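Local coordinates for Rho GTPase-activating protein 26 (Gallus gallus, PDB 1F7C) that acts as a GTPase-activating protein for RHOA and CDC42, here represented by its all-helical RhoGAP (BH) domain, at residues R133-I137 / I207-N211. Numbering follows the deposited sequence.
Sequences RVSEI and ILIEN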
ATOM      1  N   ARG A 133       4.389   1.693 -19.785  1.00 55.57           N
ATOM      2  CA  ARG A 133       3.856   1.129 -18.553  1.00 53.57           C
ATOM      3  C   ARG A 133       3.435   2.193 -17.551  1.00 50.87           C
ATOM      4  O   ARG A 133       2.380   2.087 -16.928  1.00 51.05           O
ATOM      5  CB  ARG A 133       4.885   0.199 -17.907  1.00 54.34           C
ATOM      6  CG  ARG A 133       4.730  -1.236 -18.342  1.00 57.20           C
ATOM      7  CD  ARG A 133       5.693  -2.160 -17.638  1.00 58.46           C
ATOM      8  NE  ARG A 133       7.066  -1.908 -18.045  1.00 62.01           N
ATOM      9  CZ  ARG A 133       8.050  -2.792 -17.918  1.00 64.29           C
ATOM     10  NH1 ARG A 133       7.804  -3.988 -17.396  1.00 66.04           N
ATOM     11  NH2 ARG A 133       9.277  -2.478 -18.316  1.00 64.11           N
ATOM     12  N   VAL A 134       4.259   3.220 -17.397  1.00 47.78           N
ATOM     13  CA  VAL A 134       3.947   4.288 -16.464  1.00 44.71           C
ATOM     14  C   VAL A 134       2.754   5.119 -16.942  1.00 43.56           C
ATOM     15  O   VAL A 134       1.878   5.465 -16.145  1.00 43.90           O
ATOM     16  CB  VAL A 134       5.181   5.183 -16.240  1.00 42.18           C
ATOM     17  CG1 VAL A 134       4.854   6.318 -15.290  1.00 43.45           C
ATOM     18  CG2 VAL A 134       6.301   4.345 -15.669  1.00 41.92           C
ATOM     19  N   SER A 135       2.710   5.413 -18.240  1.00 42.27           N
ATOM     20  CA  SER A 135       1.629   6.207 -18.830  1.00 40.55           C
ATOM     21  C   SER A 135       0.260   5.571 -18.626  1.00 38.55           C
ATOM     22  O   SER A 135      -0.670   6.227 -18.169  1.00 36.90           O
ATOM     23  CB  SER A 135       1.872   6.385 -20.327  1.00 41.55           C
ATOM     24  OG  SER A 135       3.246   6.584 -20.579  1.00 45.87           O
ATOM     25  N   GLU A 136       0.139   4.295 -18.983  1.00 39.75           N
ATOM     26  CA  GLU A 136      -1.126   3.569 -18.831  1.00 41.16           C
ATOM     27  C   GLU A 136      -1.572   3.482 -17.381  1.00 37.69           C
ATOM     28  O   GLU A 136      -2.744   3.689 -17.073  1.00 38.05           O
ATOM     29  CB  GLU A 136      -1.011   2.152 -19.408  1.00 44.94           C
ATOM     30  CG  GLU A 136      -1.366   2.068 -20.885  1.00 52.91           C
ATOM     31  CD  GLU A 136      -2.827   2.415 -21.159  1.00 56.53           C
ATOM     32  OE1 GLU A 136      -3.182   2.579 -22.347  1.00 61.45           O
ATOM     33  OE2 GLU A 136      -3.623   2.513 -20.194  1.00 55.77           O
ATOM     34  N   ILE A 137      -0.632   3.174 -16.497  1.00 34.62           N
ATOM     35  CA  ILE A 137      -0.934   3.067 -15.083  1.00 32.38           C
ATOM     36  C   ILE A 137      -1.309   4.446 -14.559  1.00 32.67           C
ATOM     37  O   ILE A 137      -2.238   4.586 -13.763  1.00 31.23           O
ATOM     38  CB  ILE A 137       0.277   2.471 -14.323  1.00 31.31           C
ATOM     39  CG1 ILE A 137       0.400   0.988 -14.695  1.00 31.84           C
ATOM     40  CG2 ILE A 137       0.109   2.647 -12.813  1.00 28.51           C
ATOM     41  CD1 ILE A 137       1.595   0.266 -14.128  1.00 34.51           C
ATOM     42  N   ILE A 207       6.016   0.099  -9.720  1.00 28.29           N
ATOM     43  CA  ILE A 207       5.884   1.263 -10.578  1.00 29.13           C
ATOM     44  C   ILE A 207       5.250   2.432  -9.823  1.00 27.93           C
ATOM     45  O   ILE A 207       5.667   3.571  -9.972  1.00 28.46           O
ATOM     46  CB  ILE A 207       5.036   0.939 -11.821  1.00 30.42           C
ATOM     47  CG1 ILE A 207       5.794  -0.044 -12.720  1.00 32.08           C
ATOM     48  CG2 ILE A 207       4.725   2.215 -12.591  1.00 30.83           C
ATOM     49  CD1 ILE A 207       4.943  -0.683 -13.817  1.00 31.50           C
ATOM     50  N   LEU A 208       4.250   2.142  -9.003  1.00 28.85           N
ATOM     51  CA  LEU A 208       3.576   3.183  -8.239  1.00 27.89           C
ATOM     52  C   LEU A 208       4.465   3.814  -7.180  1.00 27.60           C
ATOM     53  O   LEU A 208       4.314   4.996  -6.872  1.00 28.36           O
ATOM     54  CB  LEU A 208       2.311   2.631  -7.584  1.00 26.42           C
ATOM     55  CG  LEU A 208       1.144   2.341  -8.536  1.00 29.07           C
ATOM     56  CD1 LEU A 208      -0.038   1.815  -7.742  1.00 25.36           C
ATOM     57  CD2 LEU A 208       0.758   3.605  -9.282  1.00 25.60           C
ATOM     58  N   ILE A 209       5.378   3.029  -6.612  1.00 27.57           N
ATOM     59  CA  ILE A 209       6.297   3.536  -5.595  1.00 27.52           C
ATOM     60  C   ILE A 209       7.363   4.424  -6.256  1.00 28.74           C
ATOM     61  O   ILE A 209       7.627   5.537  -5.805  1.00 27.98           O
ATOM     62  CB  ILE A 209       7.006   2.377  -4.836  1.00 27.10           C
ATOM     63  CG1 ILE A 209       5.983   1.599  -4.002  1.00 25.95           C
ATOM     64  CG2 ILE A 209       8.125   2.925  -3.937  1.00 21.09           C
ATOM     65  CD1 ILE A 209       6.543   0.336  -3.368  1.00 22.76           C
ATOM     66  N   GLU A 210       7.942   3.941  -7.349  1.00 28.46           N
ATOM     67  CA  GLU A 210       8.977   4.686  -8.040  1.00 31.26           C
ATOM     68  C   GLU A 210       8.556   5.921  -8.828  1.00 30.96           C
ATOM     69  O   GLU A 210       9.392   6.765  -9.123  1.00 31.50           O
ATOM     70  CB  GLU A 210       9.775   3.742  -8.938  1.00 34.46           C
ATOM     71  CG  GLU A 210      10.790   2.921  -8.159  1.00 43.92           C
ATOM     72  CD  GLU A 210      11.593   1.985  -9.035  1.00 50.43           C
ATOM     73  OE1 GLU A 210      12.143   2.457 -10.052  1.00 55.35           O
ATOM     74  OE2 GLU A 210      11.682   0.782  -8.704  1.00 52.88           O
ATOM     75  N   ASN A 211       7.273   6.047  -9.156  1.00 29.56           N
ATOM     76  CA  ASN A 211       6.817   7.203  -9.918  1.00 28.06           C
ATOM     77  C   ASN A 211       5.636   7.866  -9.244  1.00 28.52           C
ATOM     78  O   ASN A 211       4.797   8.461  -9.923  1.00 27.45           O
ATOM     79  CB  ASN A 211       6.396   6.779 -11.322  1.00 27.57           C
ATOM     80  CG  ASN A 211       7.488   6.027 -12.059  1.00 31.36           C
ATOM     81  OD1 ASN A 211       8.425   6.624 -12.593  1.00 28.68           O
ATOM     82  ND2 ASN A 211       7.379   4.703 -12.080  1.00 31.69           N
TER
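I207 reaches across from the C-terminal turn of helix 198-210 and sets its branched side chain among R133, V134 and I137 of helix 130-141, a helix-helix contact within the all-helical RhoGAP fold that illustrates how one isoleucine can serve three neighbours. With CG1 anti to the carbonyl carbon (chi1 -68°) and the chain extended beyond it, CD1 runs out to I137, whose own CD1 meets it at 3.5 Å; the CG2 branch sits between that same I137 methyl, 4.0 Å away, and V134 CG2, at 4.1 Å. The aliphatic part of R133 crosses the same isoleucine at about a right angle, its CD lying 4.2 Å from I207 CD1. I137 is shared in turn: while its long arm goes to I207, its CG2 methyl abuts L208 CD2 at 3.7 Å, on the buried side, where L208 also packs on M156 of helix 146-164 and I137 on A124 of helix 115-125.

At the partly exposed side N211, where the helix ends, folds its amide back along its own chain. That amide presents ND2 to V134 CG2 at 3.8 Å, and the same nitrogen donates to I207 O, an oxygen that also receives a weak bond from N211 N, so that two donors of one residue converge on it. An alanine here would remove the amide, and would probably leave the valine methyls less covered and the I207 carbonyl without its side-chain donor. The ND2 to I207 O bond is 2.9 Å long, approaching on a lone pair in the carbonyl plane with an N-H...O angle of 151°.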